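Local coordinates for IPT/TIG domain-containing protein (Bacteroides thetaiotaomicron, PDB 3TC9) that probably serves as an auxiliary nutrient-binding protein, pairing an immunoglobulin-like IPT/TIG domain with a six-bladed beta-propeller, at residues Q276-G281 with S348-D353; D320-D323 with A329-H332; C363-I366 with R372-T375. All blocks are in the same frame, centred on the assembly; numbering follows the deposited sequence.

Overall arrangement
All three contacts belong to the beta-propeller. Contact 1 ties a turn of the blade built on strands 273-277 to 305-312 to the next blade, the sheet that holds strands 352-358, 363-367 and 372-376. Contact 3 is the hairpin of that same sheet, its centre about 17 Å from that of contact 1; the two touch where D353 CB packs on I366 CG2 at 3.8 Å. Contact 2, between the loops on either side of strand 324-325, lies about 9 Å from contact 3 between centres and is joined to it by a salt bridge, D323 OD1 to R365 NH2 at 2.8 Å. Contacts 1 and 2 do not meet: their nearest atoms are about 11 Å apart.

Contact 1. Residues Q276-G281 with S348-D353; sequences QFHPSG and SSDEYD. With EDO (1,2-ethanediol), chain T.
The turn at H278-G281 approaches the chain entering strand 352-358 with H278 and Y352 nearest in backbone, their CA atoms 8.3 Å apart, so side chains must bridge the gap. This is a seam between two blades of the beta-propeller: a type I beta turn, closed by G281 N on H278 O, leaves strand 273-277 and meets the loop before a strand of the next blade. H278 reaches across with its CG anti to its own backbone N, and NE2 donates to D350 OD1 at 2.7 Å. The bond is bent, 136° at the hydrogen, and the nitrogen sits above the carboxylate plane. From the other face of that plane Y352 N reaches the same oxygen, forming an Asx turn, so OD1 is held by two donors; OD2 is taken by Y283 OH. At the far side of the imidazole, ND1 and S280 OG are hydrogen-bonded at 2.7 Å, and S280 N also donates to ND1, which fixes the rotation of the ring. The Y352 ring stands almost perpendicular to the imidazole, planes 87° apart, with CD1 3.4 Å from H278 NE2. Over one face of the phenol ring lies P279, whose CG makes a CH-pi contact 3.9 Å from the ring centroid and only 16° off its normal.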
# COMPACT_ATOMS: atom_id res chain seq x y z
N GLN B 276 23.24 -6.38 -4.27
CA GLN B 276 22.04 -6.13 -3.51
C GLN B 276 20.93 -6.99 -4.05
O GLN B 276 20.54 -6.83 -5.21
CB GLN B 276 21.67 -4.65 -3.56
CG GLN B 276 22.69 -3.77 -2.85
CD GLN B 276 22.11 -2.49 -2.40
OE1 GLN B 276 22.46 -1.42 -2.90
NE2 GLN B 276 21.22 -2.57 -1.44
N PHE B 277 20.43 -7.90 -3.20
CA PHE B 277 19.36 -8.82 -3.56
C PHE B 277 18.00 -8.21 -3.44
O PHE B 277 17.70 -7.53 -2.45
CB PHE B 277 19.38 -10.07 -2.65
CG PHE B 277 20.34 -11.14 -3.06
CD1 PHE B 277 20.05 -11.99 -4.12
CD2 PHE B 277 21.53 -11.34 -2.37
CE1 PHE B 277 20.95 -12.99 -4.50
CE2 PHE B 277 22.43 -12.33 -2.75
CZ PHE B 277 22.13 -13.15 -3.81
N HIS B 278 17.13 -8.56 -4.41
CA HIS B 278 15.72 -8.22 -4.38
C HIS B 278 15.10 -8.99 -3.19
O HIS B 278 15.55 -10.11 -2.92
CB HIS B 278 15.10 -8.62 -5.74
CG HIS B 278 13.65 -8.34 -5.87
ND1 HIS B 278 12.70 -9.22 -5.39
CD2 HIS B 278 13.02 -7.30 -6.47
CE1 HIS B 278 11.53 -8.66 -5.67
NE2 HIS B 278 11.68 -7.51 -6.33
N PRO B 279 14.08 -8.44 -2.47
CA PRO B 279 13.49 -9.14 -1.29
C PRO B 279 13.04 -10.61 -1.51
O PRO B 279 13.05 -11.39 -0.55
CB PRO B 279 12.29 -8.27 -0.93
CG PRO B 279 12.66 -6.92 -1.42
CD PRO B 279 13.45 -7.10 -2.64
N SER B 280 12.65 -10.98 -2.76
CA SER B 280 12.26 -12.36 -3.12
C SER B 280 13.48 -13.29 -3.18
O SER B 280 13.34 -14.51 -3.05
CB SER B 280 11.59 -12.36 -4.49
OG SER B 280 12.53 -11.95 -5.48
N GLY B 281 14.64 -12.70 -3.45
CA GLY B 281 15.89 -13.43 -3.63
C GLY B 281 16.02 -14.03 -5.01
O GLY B 281 16.91 -14.84 -5.25
N SER B 348 2.00 -7.94 -10.00
CA SER B 348 3.05 -8.24 -10.97
C SER B 348 4.17 -9.09 -10.36
O SER B 348 4.25 -9.25 -9.14
CB SER B 348 3.60 -6.96 -11.59
OG SER B 348 4.32 -6.19 -10.67
N SER B 349 5.01 -9.67 -11.23
CA SER B 349 6.15 -10.49 -10.87
C SER B 349 7.10 -9.70 -9.95
O SER B 349 7.43 -10.19 -8.87
CB SER B 349 6.86 -10.99 -12.11
OG SER B 349 7.60 -12.13 -11.74
N ASP B 350 7.44 -8.45 -10.32
CA ASP B 350 8.26 -7.56 -9.51
C ASP B 350 7.43 -6.38 -8.98
O ASP B 350 7.03 -5.52 -9.74
CB ASP B 350 9.45 -7.06 -10.32
CG ASP B 350 10.65 -6.61 -9.49
OD1 ASP B 350 10.44 -6.17 -8.34
OD2 ASP B 350 11.79 -6.71 -9.99
N GLU B 351 7.20 -6.33 -7.67
CA GLU B 351 6.39 -5.30 -7.03
C GLU B 351 7.23 -4.15 -6.48
O GLU B 351 6.69 -3.25 -5.84
CB GLU B 351 5.56 -5.93 -5.90
CG GLU B 351 4.43 -6.84 -6.39
CD GLU B 351 3.31 -7.09 -5.40
OE1 GLU B 351 3.17 -6.32 -4.43
OE2 GLU B 351 2.52 -8.04 -5.64
N TYR B 352 8.53 -4.19 -6.70
CA TYR B 352 9.41 -3.18 -6.13
C TYR B 352 10.11 -2.36 -7.17
O TYR B 352 10.40 -2.84 -8.25
CB TYR B 352 10.49 -3.82 -5.24
CG TYR B 352 9.95 -4.63 -4.08
CD1 TYR B 352 9.47 -5.93 -4.27
CD2 TYR B 352 9.98 -4.13 -2.79
CE1 TYR B 352 8.99 -6.69 -3.21
CE2 TYR B 352 9.48 -4.87 -1.71
CZ TYR B 352 8.99 -6.15 -1.93
OH TYR B 352 8.53 -6.88 -0.86
N ASP B 353 10.44 -1.12 -6.80
CA ASP B 353 11.32 -0.20 -7.49
C ASP B 353 12.65 -0.19 -6.71
O ASP B 353 12.69 -0.50 -5.51
CB ASP B 353 10.73 1.22 -7.53
CG ASP B 353 9.61 1.46 -8.51
OD1 ASP B 353 9.75 1.04 -9.67
OD2 ASP B 353 8.67 2.18 -8.16
C1 EDO T . 11.00 -10.58 -9.29
O1 EDO T . 10.61 -11.23 -8.08
C2 EDO T . 11.58 -11.60 -10.28
O2 EDO T . 11.69 -11.00 -11.58

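Contact 2. Residues D320-D323 with A329-H332; sequences DWVD and ARMH. With EDO (1,2-ethanediol), chain V; EDO (1,2-ethanediol), chain R.
R330 lays the first carbons of its side chain alongside V322, CG meeting V322 CG2 at 3.8 Å, and its CB also packs on D320 CB at 3.6 Å. The backbones form a single antiparallel bridge, V322 with R330 as a hydrogen-bonded pair, between the loops of the beta-propeller that flank the short strand 324-325. R330 N donates to V322 O at 2.9 Å; the return bond, V322 N to R330 O, is weak. Further along, D320 N donates to M331 O at 3.2 Å. The arginine chain bends at chi2 and chi3 and carries its guanidinium away from the bridge, where NH2 binds K327 O. NH1 is linked to D320 indirectly: a water accepts from it and donates to D320 OD2, spanning a charge pair whose atoms, NH1 and OD2, lie 5.5 Å apart. The other carboxylate oxygen, OD1, accepts a hydrogen bond from W321 N and another from O2 of the ethanediol of chain V. M331, a selenomethionine, packs on F356 and R365. Ethanediol, probably from the crystallisation liquor, flanks H332 on two sides: H332 ND1 donates to O1 of the chain V molecule at 2.8 Å, so that this molecule joins H332 to D320, and H332 NE2 is hydrogen-bonded to O2 of the ethanediol of chain R at 2.7 Å.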
# COMPACT_ATOMS: atom_id res chain seq x y z
N ASP B 320 27.55 10.67 -16.17
CA ASP B 320 26.66 11.76 -16.55
C ASP B 320 25.40 11.71 -15.71
O ASP B 320 25.25 10.81 -14.91
CB ASP B 320 26.31 11.66 -18.05
CG ASP B 320 25.99 12.97 -18.74
OD1 ASP B 320 25.71 13.97 -18.02
OD2 ASP B 320 25.95 12.98 -19.98
N TRP B 321 24.49 12.67 -15.90
CA TRP B 321 23.19 12.70 -15.26
C TRP B 321 22.16 12.73 -16.36
O TRP B 321 22.00 13.76 -17.02
CB TRP B 321 23.04 13.88 -14.28
CG TRP B 321 21.70 13.88 -13.62
CD1 TRP B 321 21.22 12.96 -12.73
CD2 TRP B 321 20.60 14.74 -13.93
NE1 TRP B 321 19.90 13.23 -12.43
CE2 TRP B 321 19.51 14.35 -13.12
CE3 TRP B 321 20.46 15.88 -14.76
CZ2 TRP B 321 18.30 15.04 -13.13
CZ3 TRP B 321 19.26 16.56 -14.76
CH2 TRP B 321 18.20 16.15 -13.94
N VAL B 322 21.56 11.56 -16.65
CA VAL B 322 20.62 11.35 -17.75
C VAL B 322 19.57 10.34 -17.33
O VAL B 322 19.87 9.17 -17.09
CB VAL B 322 21.29 10.88 -19.10
CG1 VAL B 322 20.24 10.72 -20.22
CG2 VAL B 322 22.40 11.82 -19.57
N ASP B 323 18.33 10.81 -17.24
CA ASP B 323 17.17 9.96 -16.98
C ASP B 323 16.80 9.29 -18.33
O ASP B 323 16.97 9.89 -19.38
CB ASP B 323 16.02 10.78 -16.33
CG ASP B 323 16.34 11.21 -14.90
OD1 ASP B 323 17.09 10.48 -14.22
OD2 ASP B 323 15.82 12.26 -14.45
N ALA B 329 20.20 5.62 -19.97
CA ALA B 329 20.31 6.29 -18.66
C ALA B 329 21.78 6.40 -18.27
O ALA B 329 22.59 5.57 -18.68
CB ALA B 329 19.54 5.53 -17.61
N ARG B 330 22.13 7.44 -17.52
CA ARG B 330 23.50 7.68 -17.08
C ARG B 330 23.54 8.04 -15.64
O ARG B 330 22.66 8.74 -15.14
CB ARG B 330 24.21 8.80 -17.88
CG ARG B 330 24.28 8.58 -19.39
CD ARG B 330 25.24 7.49 -19.78
NE ARG B 330 24.72 6.65 -20.87
CZ ARG B 330 24.84 6.96 -22.15
NH1 ARG B 330 25.33 8.13 -22.52
NH2 ARG B 330 24.42 6.11 -23.09
N MSE B 331 24.60 7.61 -14.97
CA MSE B 331 24.80 7.91 -13.57
C MSE B 331 26.28 8.23 -13.32
O MSE B 331 27.10 8.15 -14.23
CB MSE B 331 24.29 6.76 -12.68
CG MSE B 331 25.09 5.49 -12.80
SE MSE B 331 23.92 3.99 -12.50
CE MSE B 331 22.55 4.29 -14.04
N HIS B 332 26.58 8.67 -12.12
CA HIS B 332 27.91 9.04 -11.75
C HIS B 332 28.14 8.66 -10.29
O HIS B 332 27.71 9.37 -9.38
CB HIS B 332 28.14 10.53 -12.00
CG HIS B 332 29.57 10.96 -11.89
ND1 HIS B 332 29.95 12.27 -12.15
CD2 HIS B 332 30.67 10.26 -11.53
CE1 HIS B 332 31.25 12.32 -11.92
NE2 HIS B 332 31.72 11.14 -11.53
C1 EDO V . 28.45 14.66 -13.90
O1 EDO V . 27.87 13.37 -13.65
C2 EDO V . 27.70 15.35 -15.04
O2 EDO V . 28.21 14.90 -16.30
C1 EDO R . 34.51 9.45 -9.57
O1 EDO R . 33.51 8.64 -10.17
C2 EDO R . 35.29 10.13 -10.69
O2 EDO R . 34.44 11.07 -11.35
O HOH W 1 25.87 10.77 -21.57

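Contact 3. Residues C363-I366 with R372-T375; sequences CIRI and RVTT
R365 and T375 face each other as a non-hydrogen-bonded pair in an antiparallel beta hairpin, strands 363-367 and 372-376 of one propeller blade. Their neighbours I366 and T374 make the hydrogen-bonded pair: I366 N donates to T374 O at 2.9 Å, and T374 N returns to I366 O at 3.0 Å. Both carbonyls have a second, softer donor, since R365 CA-H points to T374 O and V373 CA-H to I366 O at 3.2 Å. I366 and T374 share one face of the sheet, where I366 CB rests 3.7 Å from T374 OG1.

The face with R365, V373 and T375 holds the buried guanidinium. Bent at chi2 and chi3 (-76° and -58°), the R365 chain folds back over its neighbour strand, and V373 CG1 covers one face of the guanidinium, 3.4 Å from NH2. NH1 is gripped by a salt bridge to D358 OD2 and a bond to R330 O; NH2 pairs with D323 OD1 and, weakly, V322 O. T375 OG1 lies 3.2 Å from R365 NE and is itself hydrogen-bonded to D323 OD1 and W321 NE1, while T375 CG2 packs on C363 CB. A methionine in place of R365 would probably leave the carboxylates of D323 and D358 without their cationic mate and R330 O without this donor. Two carboxylates converging on one buried guanidinium suggest that their charges balance in part here, so that one side chain adds a charged link between the hairpin, strand 352-358 and segment 320-323, beside the backbone bonds and T375 OG1.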
# COMPACT_ATOMS: atom_id res chain seq x y z
N CYS B 363 22.04 13.17 -5.96
CA CYS B 363 20.59 12.93 -6.00
C CYS B 363 20.25 11.45 -5.74
O CYS B 363 21.14 10.61 -5.59
CB CYS B 363 20.01 13.41 -7.33
SG CYS B 363 20.68 12.56 -8.77
N ILE B 364 18.95 11.19 -5.63
CA ILE B 364 18.39 9.85 -5.45
C ILE B 364 17.73 9.50 -6.76
O ILE B 364 16.92 10.28 -7.28
CB ILE B 364 17.40 9.72 -4.24
CG1 ILE B 364 17.93 10.32 -2.92
CG2 ILE B 364 16.95 8.26 -4.06
CD1 ILE B 364 19.34 9.77 -2.37
N ARG B 365 18.07 8.33 -7.29
CA ARG B 365 17.51 7.85 -8.55
C ARG B 365 16.56 6.70 -8.30
O ARG B 365 16.59 6.11 -7.23
CB ARG B 365 18.62 7.43 -9.53
CG ARG B 365 19.81 8.40 -9.63
CD ARG B 365 19.58 9.67 -10.42
NE ARG B 365 19.17 9.44 -11.81
CZ ARG B 365 19.99 9.28 -12.84
NH1 ARG B 365 21.30 9.28 -12.66
NH2 ARG B 365 19.50 9.10 -14.05
N ILE B 366 15.68 6.41 -9.26
CA ILE B 366 14.78 5.27 -9.21
C ILE B 366 15.01 4.42 -10.45
O ILE B 366 14.93 4.93 -11.55
CB ILE B 366 13.25 5.63 -9.09
CG1 ILE B 366 12.97 6.75 -8.04
CG2 ILE B 366 12.40 4.37 -8.86
CD1 ILE B 366 11.65 7.37 -8.22
N ARG B 372 13.81 1.57 -16.50
CA ARG B 372 13.72 3.03 -16.61
C ARG B 372 14.36 3.69 -15.38
O ARG B 372 14.13 3.25 -14.24
CB ARG B 372 12.27 3.47 -16.74
CG ARG B 372 12.15 4.95 -16.94
CD ARG B 372 10.74 5.40 -17.24
NE ARG B 372 10.36 5.16 -18.63
CZ ARG B 372 10.76 5.89 -19.67
NH1 ARG B 372 11.64 6.86 -19.51
NH2 ARG B 372 10.32 5.61 -20.89
N VAL B 373 15.21 4.71 -15.63
CA VAL B 373 15.84 5.45 -14.54
C VAL B 373 15.29 6.87 -14.55
O VAL B 373 15.28 7.52 -15.59
CB VAL B 373 17.41 5.43 -14.57
CG1 VAL B 373 18.00 6.10 -13.31
CG2 VAL B 373 17.94 4.02 -14.70
N THR B 374 14.80 7.33 -13.39
CA THR B 374 14.31 8.69 -13.16
C THR B 374 15.02 9.27 -11.93
O THR B 374 15.77 8.54 -11.27
CB THR B 374 12.78 8.74 -13.02
OG1 THR B 374 12.42 7.88 -11.96
CG2 THR B 374 12.03 8.33 -14.31
N THR B 375 14.80 10.56 -11.61
CA THR B 375 15.40 11.19 -10.44
C THR B 375 14.30 11.46 -9.44
O THR B 375 13.27 12.05 -9.77
CB THR B 375 16.18 12.43 -10.85
OG1 THR B 375 17.20 11.99 -11.73
CG2 THR B 375 16.78 13.22 -9.63